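Long-range contacts in protein HI_1472 (Haemophilus influenzae, PDB 3PSA), which binds molybdate and tungstate in the periplasm as the solute-binding component of the low-affinity molybdate importer MolBCA: residues A[25-30]-A[280-285]; A[187-192]-A[238-243]. One frame throughout, in Å; residues are numbered along the deposited sequence.

Interaction 1: A[25-30]-A[280-285]; sequences QHQTLN and YPMPEA. With WO4 (tungstate(VI)ion), chain B.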
loop_
_atom_site.group_PDB
_atom_site.type_symbol
_atom_site.label_atom_id
_atom_site.label_comp_id
_atom_site.label_asym_id
_atom_site.label_seq_id
_atom_site.Cartn_x
_atom_site.Cartn_y
_atom_site.Cartn_z
ATOM N N GLN A 25 -8.750 0.146 7.912
ATOM C CA GLN A 25 -7.894 -0.265 6.801
ATOM C C GLN A 25 -6.616 0.502 6.945
ATOM O O GLN A 25 -6.642 1.742 7.144
ATOM C CB GLN A 25 -8.496 0.125 5.456
ATOM C CG GLN A 25 -7.682 -0.391 4.261
ATOM C CD GLN A 25 -7.965 0.358 2.974
ATOM O OE1 GLN A 25 -8.408 -0.233 1.968
ATOM N NE2 GLN A 25 -7.699 1.644 2.977
ATOM N N HIS A 26 -5.489 -0.221 6.855
ATOM C CA HIS A 26 -4.203 0.387 7.063
ATOM C C HIS A 26 -3.790 1.369 5.947
ATOM O O HIS A 26 -3.115 2.379 6.227
ATOM C CB HIS A 26 -3.120 -0.697 7.292
ATOM C CG HIS A 26 -3.097 -1.780 6.245
ATOM N ND1 HIS A 26 -4.119 -2.691 6.090
ATOM C CD2 HIS A 26 -2.143 -2.156 5.363
ATOM C CE1 HIS A 26 -3.835 -3.541 5.123
ATOM N NE2 HIS A 26 -2.636 -3.239 4.659
ATOM N N GLN A 27 -4.205 1.121 4.710
ATOM C CA GLN A 27 -3.873 2.027 3.628
ATOM C C GLN A 27 -4.555 3.375 3.819
ATOM O O GLN A 27 -3.911 4.389 3.714
ATOM C CB GLN A 27 -4.274 1.469 2.267
ATOM C CG GLN A 27 -3.462 0.250 1.867
ATOM C CD GLN A 27 -4.103 -1.085 2.270
ATOM O OE1 GLN A 27 -5.081 -1.123 3.045
ATOM N NE2 GLN A 27 -3.558 -2.211 1.717
ATOM N N THR A 28 -5.845 3.375 4.162
ATOM C CA THR A 28 -6.546 4.628 4.425
ATOM C C THR A 28 -5.907 5.294 5.646
ATOM O O THR A 28 -5.727 6.542 5.693
ATOM C CB THR A 28 -8.052 4.430 4.628
ATOM O OG1 THR A 28 -8.630 3.988 3.394
ATOM C CG2 THR A 28 -8.715 5.719 5.058
ATOM N N LEU A 29 -5.561 4.498 6.653
ATOM C CA LEU A 29 -4.923 5.056 7.847
ATOM C C LEU A 29 -3.642 5.830 7.517
ATOM O O LEU A 29 -3.449 6.974 7.977
ATOM C CB LEU A 29 -4.636 3.964 8.884
ATOM C CG LEU A 29 -4.102 4.515 10.211
ATOM C CD1 LEU A 29 -4.955 5.676 10.724
ATOM C CD2 LEU A 29 -4.020 3.384 11.262
ATOM N N ASN A 30 -2.806 5.239 6.665
ATOM C CA ASN A 30 -1.570 5.869 6.267
ATOM C C ASN A 30 -1.804 7.155 5.448
ATOM O O ASN A 30 -1.099 8.143 5.657
ATOM C CB ASN A 30 -0.726 4.833 5.525
ATOM C CG ASN A 30 0.625 5.357 5.073
ATOM O OD1 ASN A 30 1.338 6.048 5.809
ATOM N ND2 ASN A 30 1.005 4.986 3.838
ATOM N N TYR A 280 -1.701 -2.906 -2.622
ATOM C CA TYR A 280 -2.281 -1.589 -2.878
ATOM C C TYR A 280 -1.244 -0.479 -3.031
ATOM O O TYR A 280 -0.181 -0.451 -2.325
ATOM C CB TYR A 280 -3.202 -1.217 -1.713
ATOM C CG TYR A 280 -4.479 -2.030 -1.557
ATOM C CD1 TYR A 280 -5.743 -1.427 -1.687
ATOM C CD2 TYR A 280 -4.423 -3.392 -1.233
ATOM C CE1 TYR A 280 -6.911 -2.180 -1.473
ATOM C CE2 TYR A 280 -5.579 -4.144 -1.018
ATOM C CZ TYR A 280 -6.806 -3.551 -1.167
ATOM O OH TYR A 280 -7.937 -4.316 -0.938
ATOM N N PRO A 281 -1.558 0.485 -3.922
ATOM C CA PRO A 281 -0.662 1.620 -4.123
ATOM C C PRO A 281 -0.691 2.659 -2.962
ATOM O O PRO A 281 -1.767 2.978 -2.430
ATOM C CB PRO A 281 -1.171 2.236 -5.417
ATOM C CG PRO A 281 -2.624 1.932 -5.457
ATOM C CD PRO A 281 -2.783 0.603 -4.760
ATOM N N MET A 282 0.478 3.206 -2.601
ATOM C CA MET A 282 0.543 4.213 -1.543
ATOM C C MET A 282 1.401 5.353 -2.102
ATOM O O MET A 282 2.311 5.119 -2.959
ATOM C CB MET A 282 1.139 3.654 -0.208
ATOM C CG MET A 282 0.485 2.410 0.425
ATOM S SD MET A 282 -0.724 2.878 1.706
ATOM C CE MET A 282 -1.714 4.026 0.825
ATOM N N PRO A 283 1.072 6.607 -1.726
ATOM C CA PRO A 283 1.719 7.713 -2.425
ATOM C C PRO A 283 3.246 7.725 -2.263
ATOM O O PRO A 283 3.966 8.008 -3.204
ATOM C CB PRO A 283 1.092 8.977 -1.799
ATOM C CG PRO A 283 0.466 8.518 -0.557
ATOM C CD PRO A 283 0.137 7.067 -0.681
ATOM N N GLU A 284 3.732 7.381 -1.087
ATOM C CA GLU A 284 5.165 7.340 -0.854
ATOM C C GLU A 284 5.844 6.201 -1.594
ATOM O O GLU A 284 7.028 6.315 -1.916
ATOM C CB GLU A 284 5.491 7.373 0.653
ATOM C CG GLU A 284 5.206 6.056 1.381
ATOM C CD GLU A 284 3.749 5.888 1.784
ATOM O OE1 GLU A 284 2.844 6.568 1.214
ATOM O OE2 GLU A 284 3.532 5.072 2.709
ATOM N N ALA A 285 5.072 5.159 -1.937
ATOM C CA ALA A 285 5.593 3.995 -2.653
ATOM C C ALA A 285 5.906 4.426 -4.054
ATOM O O ALA A 285 6.958 4.074 -4.580
ATOM C CB ALA A 285 4.554 2.882 -2.663
HETATM W W WO4 B . -1.598 -5.208 1.206
HETATM O O1 WO4 B . -3.393 -5.832 1.425
HETATM O O2 WO4 B . -1.160 -4.678 2.895
HETATM O O3 WO4 B . 0.000 -6.020 0.653
HETATM O O4 WO4 B . -1.727 -3.732 0.229
#
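The carboxamide of Gln27 lies over one face of the Tyr280 ring, with CD 3.9 Å above the plane and offset toward the rim, while an oxygen of the bound tungstate, O4, sits at the ring's edge. The two planes are 42° apart, so the amide leans on the ring and does not stack flat. On the neighbouring His26 ring, one face carries Gln27 OE1, and tungstate O2 lies in plane at the edge. These groups form part of the oxyanion site of a bacterial solute-binding protein, and His26, Gln27 and Tyr280 are established molybdate ligands. His26 NE2 donates to O2 over 2.7 Å at 169°, a nearly straight bond. O4 is held twice: by the backbone N of Tyr280 at 3.0 Å, and by Gln27 NE2 through a weak, strongly bent bond. The bend at chi2 of Gln27 turns its amide back across the tyrosine. Gly279 N, Arg243 and Tyr196 complete the shell.

Farther along helix 26-34, the contact becomes one between helix starts, with Met282 as N-cap of helix 283-297. The Met282 thioether crosses Gln27 at about a right angle, SD lying 3.8 Å from Gln27 CG. Tyr56 and Tyr319 hold Asn30 OD1, and Lys276 pairs with Glu284 OE2. Both OE2 and the Met282 sulfur accept from Asn30 ND2, the sulfur only weakly at 3.5 Å. The amide and carboxylate planes stand 73° apart, and the ND2 to OE2 bond, 2.8 Å long, uses the syn lone pair of Glu284.

Interaction 2: A[187-192]-A[238-243]; sequences YMANPD and ILVQDR. With WO4 (tungstate(VI)ion), chain B.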
loop_
_atom_site.group_PDB
_atom_site.type_symbol
_atom_site.label_atom_id
_atom_site.label_comp_id
_atom_site.label_asym_id
_atom_site.label_seq_id
_atom_site.Cartn_x
_atom_site.Cartn_y
_atom_site.Cartn_z
ATOM N N TYR A 187 11.326 -11.132 -7.218
ATOM C CA TYR A 187 10.356 -11.889 -6.425
ATOM C C TYR A 187 10.091 -11.179 -5.095
ATOM O O TYR A 187 11.009 -10.721 -4.419
ATOM C CB TYR A 187 10.886 -13.298 -6.161
ATOM C CG TYR A 187 9.948 -14.147 -5.341
ATOM C CD1 TYR A 187 8.806 -14.709 -5.935
ATOM C CD2 TYR A 187 10.189 -14.371 -3.985
ATOM C CE1 TYR A 187 7.942 -15.496 -5.208
ATOM C CE2 TYR A 187 9.322 -15.164 -3.216
ATOM C CZ TYR A 187 8.182 -15.712 -3.864
ATOM O OH TYR A 187 7.276 -16.449 -3.185
ATOM N N MET A 188 8.812 -11.038 -4.745
ATOM C CA MET A 188 8.467 -10.473 -3.459
ATOM C C MET A 188 8.178 -11.583 -2.449
ATOM O O MET A 188 7.163 -12.301 -2.554
ATOM C CB MET A 188 7.254 -9.561 -3.633
ATOM C CG MET A 188 6.682 -8.989 -2.348
ATOM S SD MET A 188 7.898 -8.194 -1.285
ATOM C CE MET A 188 8.246 -6.730 -2.171
ATOM N N ALA A 189 9.050 -11.703 -1.462
ATOM C CA ALA A 189 8.901 -12.762 -0.449
ATOM C C ALA A 189 8.195 -12.247 0.807
ATOM O O ALA A 189 8.776 -11.496 1.600
ATOM C CB ALA A 189 10.244 -13.344 -0.136
ATOM N N ASN A 190 6.923 -12.620 0.962
ATOM C CA ASN A 190 6.188 -12.363 2.215
ATOM C C ASN A 190 6.254 -13.594 3.160
ATOM O O ASN A 190 6.590 -14.708 2.713
ATOM C CB ASN A 190 4.734 -11.934 1.951
ATOM C CG ASN A 190 4.585 -10.435 1.650
ATOM O OD1 ASN A 190 5.442 -9.805 1.007
ATOM N ND2 ASN A 190 3.481 -9.861 2.120
ATOM N N PRO A 191 5.906 -13.413 4.463
ATOM C CA PRO A 191 5.983 -14.503 5.431
ATOM C C PRO A 191 5.222 -15.718 4.941
ATOM O O PRO A 191 4.261 -15.585 4.181
ATOM C CB PRO A 191 5.219 -13.946 6.623
ATOM C CG PRO A 191 5.537 -12.474 6.555
ATOM C CD PRO A 191 5.482 -12.159 5.116
ATOM N N ASP A 192 5.662 -16.878 5.403
ATOM C CA ASP A 192 4.999 -18.162 5.177
ATOM C C ASP A 192 4.754 -18.461 3.696
ATOM O O ASP A 192 3.659 -18.824 3.301
ATOM C CB ASP A 192 3.711 -18.258 6.013
ATOM C CG ASP A 192 3.907 -17.798 7.451
ATOM O OD1 ASP A 192 4.857 -18.272 8.118
ATOM O OD2 ASP A 192 3.111 -16.942 7.911
ATOM N N ILE A 238 15.506 -10.889 -4.818
ATOM C CA ILE A 238 14.349 -11.069 -3.931
ATOM C C ILE A 238 14.204 -9.861 -3.035
ATOM O O ILE A 238 15.175 -9.383 -2.433
ATOM C CB ILE A 238 14.446 -12.375 -3.126
ATOM C CG1 ILE A 238 14.246 -13.586 -4.044
ATOM C CG2 ILE A 238 13.472 -12.407 -1.919
ATOM C CD1 ILE A 238 14.915 -14.853 -3.410
ATOM N N LEU A 239 12.960 -9.396 -2.931
ATOM C CA LEU A 239 12.633 -8.228 -2.155
ATOM C C LEU A 239 11.748 -8.668 -1.025
ATOM O O LEU A 239 10.999 -9.650 -1.174
ATOM C CB LEU A 239 11.911 -7.191 -3.022
ATOM C CG LEU A 239 12.733 -6.699 -4.235
ATOM C CD1 LEU A 239 11.872 -5.728 -4.986
ATOM C CD2 LEU A 239 13.993 -5.993 -3.766
ATOM N N VAL A 240 11.931 -7.988 0.113
ATOM C CA VAL A 240 11.071 -8.124 1.300
ATOM C C VAL A 240 10.571 -6.734 1.757
ATOM O O VAL A 240 11.329 -5.776 1.846
ATOM C CB VAL A 240 11.887 -8.777 2.435
ATOM C CG1 VAL A 240 11.077 -8.932 3.731
ATOM C CG2 VAL A 240 12.464 -10.112 1.995
ATOM N N GLN A 241 9.282 -6.641 2.056
ATOM C CA GLN A 241 8.695 -5.444 2.643
ATOM C C GLN A 241 9.260 -5.142 4.025
ATOM O O GLN A 241 9.417 -6.049 4.883
ATOM C CB GLN A 241 7.183 -5.673 2.760
ATOM C CG GLN A 241 6.513 -5.924 1.406
ATOM C CD GLN A 241 5.051 -6.348 1.491
ATOM O OE1 GLN A 241 4.520 -6.690 2.564
ATOM N NE2 GLN A 241 4.389 -6.342 0.346
ATOM N N ASP A 242 9.457 -3.841 4.277
ATOM C CA ASP A 242 10.042 -3.364 5.533
ATOM C C ASP A 242 9.268 -3.827 6.757
ATOM O O ASP A 242 9.870 -3.971 7.847
ATOM C CB ASP A 242 10.082 -1.844 5.542
ATOM C CG ASP A 242 10.914 -1.314 6.689
ATOM O OD1 ASP A 242 12.057 -1.818 6.897
ATOM O OD2 ASP A 242 10.389 -0.442 7.388
ATOM N N ARG A 243 7.948 -4.037 6.614
ATOM C CA ARG A 243 7.112 -4.405 7.778
ATOM C C ARG A 243 7.362 -5.839 8.207
ATOM O O ARG A 243 6.989 -6.188 9.330
ATOM C CB ARG A 243 5.620 -4.204 7.513
ATOM C CG ARG A 243 5.101 -5.042 6.398
ATOM C CD ARG A 243 3.695 -4.665 6.020
ATOM N NE ARG A 243 3.344 -5.268 4.735
ATOM C CZ ARG A 243 2.138 -5.179 4.200
ATOM N NH1 ARG A 243 1.177 -4.549 4.868
ATOM N NH2 ARG A 243 1.880 -5.734 3.017
HETATM W W WO4 B . -1.598 -5.208 1.206
HETATM O O1 WO4 B . -3.393 -5.832 1.425
HETATM O O2 WO4 B . -1.160 -4.678 2.895
HETATM O O3 WO4 B . 0.000 -6.020 0.653
HETATM O O4 WO4 B . -1.727 -3.732 0.229
HETATM O O HOH W 1 7.758 -9.245 2.444
#
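Met188 and Leu239 are bridge partners on neighbouring parallel strands, yet their side chains cross at about a right angle: the methionine bends at chi2 and chi3, bringing CE to 3.8 Å from Leu239 CB. The same folded thioether crosses Gln241 in like manner, SD packing on its CG. On the other face of the sheet, Tyr187 and Ile238 lie side by side and point the same way. Ala189 CB rests against Ile238 CG2. The register is fixed by two nearly linear backbone bonds, Leu239 N to Tyr187 O at 2.8 Å and Ala189 N to Leu239 O, also 2.8 Å.

Beyond the strand ends the contact becomes polar. The Asn190 and Gln241 amides are turned 77° against each other, and their direct bond, ND2 to OE1 at 3.4 Å, is weak. A water links the two segments, donating to Ala189 O and Asn190 OD1 and accepting from Gln241 N. Gln241 OE1 is held chiefly by Arg243, which reaches it side-on through NE and NH2, each 2.8 Å away and both from one face of the glutamine amide. That oxygen lies in the guanidinium plane, so this grip fixes the rotation of the group. The tungsten atom of the tungstate also lies in this plane, at the edge, and NH2 donates to O3 at 3.0 Å while NH1 and NH2 share O2. Gln241 is thus a second-shell residue behind Arg243, an experimentally established molybdate ligand; its NE2 also bonds Tyr196 OH, another ligand.

Strands 184-188 and 237-240 are the central pair of a four-stranded parallel sheet; strand 268-270 continues it beyond Ile238 and Val240, while helix 247-252 packs against Ala189 and Val240.

In the fold
From the N terminus, the chain leaves strand 21-24 of the first parallel sheet and enters helix 26-34, where the first half of interaction 1 lies. Much later it reaches strand 184-188 of the second sheet, and strand 237-240 then closes the shorter loop of interaction 2, with 45 residues between its segments. Only after strand 268-270 does segment 280-285 return to helix 26-34 and close the outer loop of 249 intervening residues. Interaction 2 is therefore nested inside interaction 1. Their centres are about 17 Å apart, but both reach the same tungstate, where His26 NE2 and Arg243 NH1 approach to 4.0 Å. The ion thus lies between the start of the helix after strand 21-24 and the loop after strand 237-240.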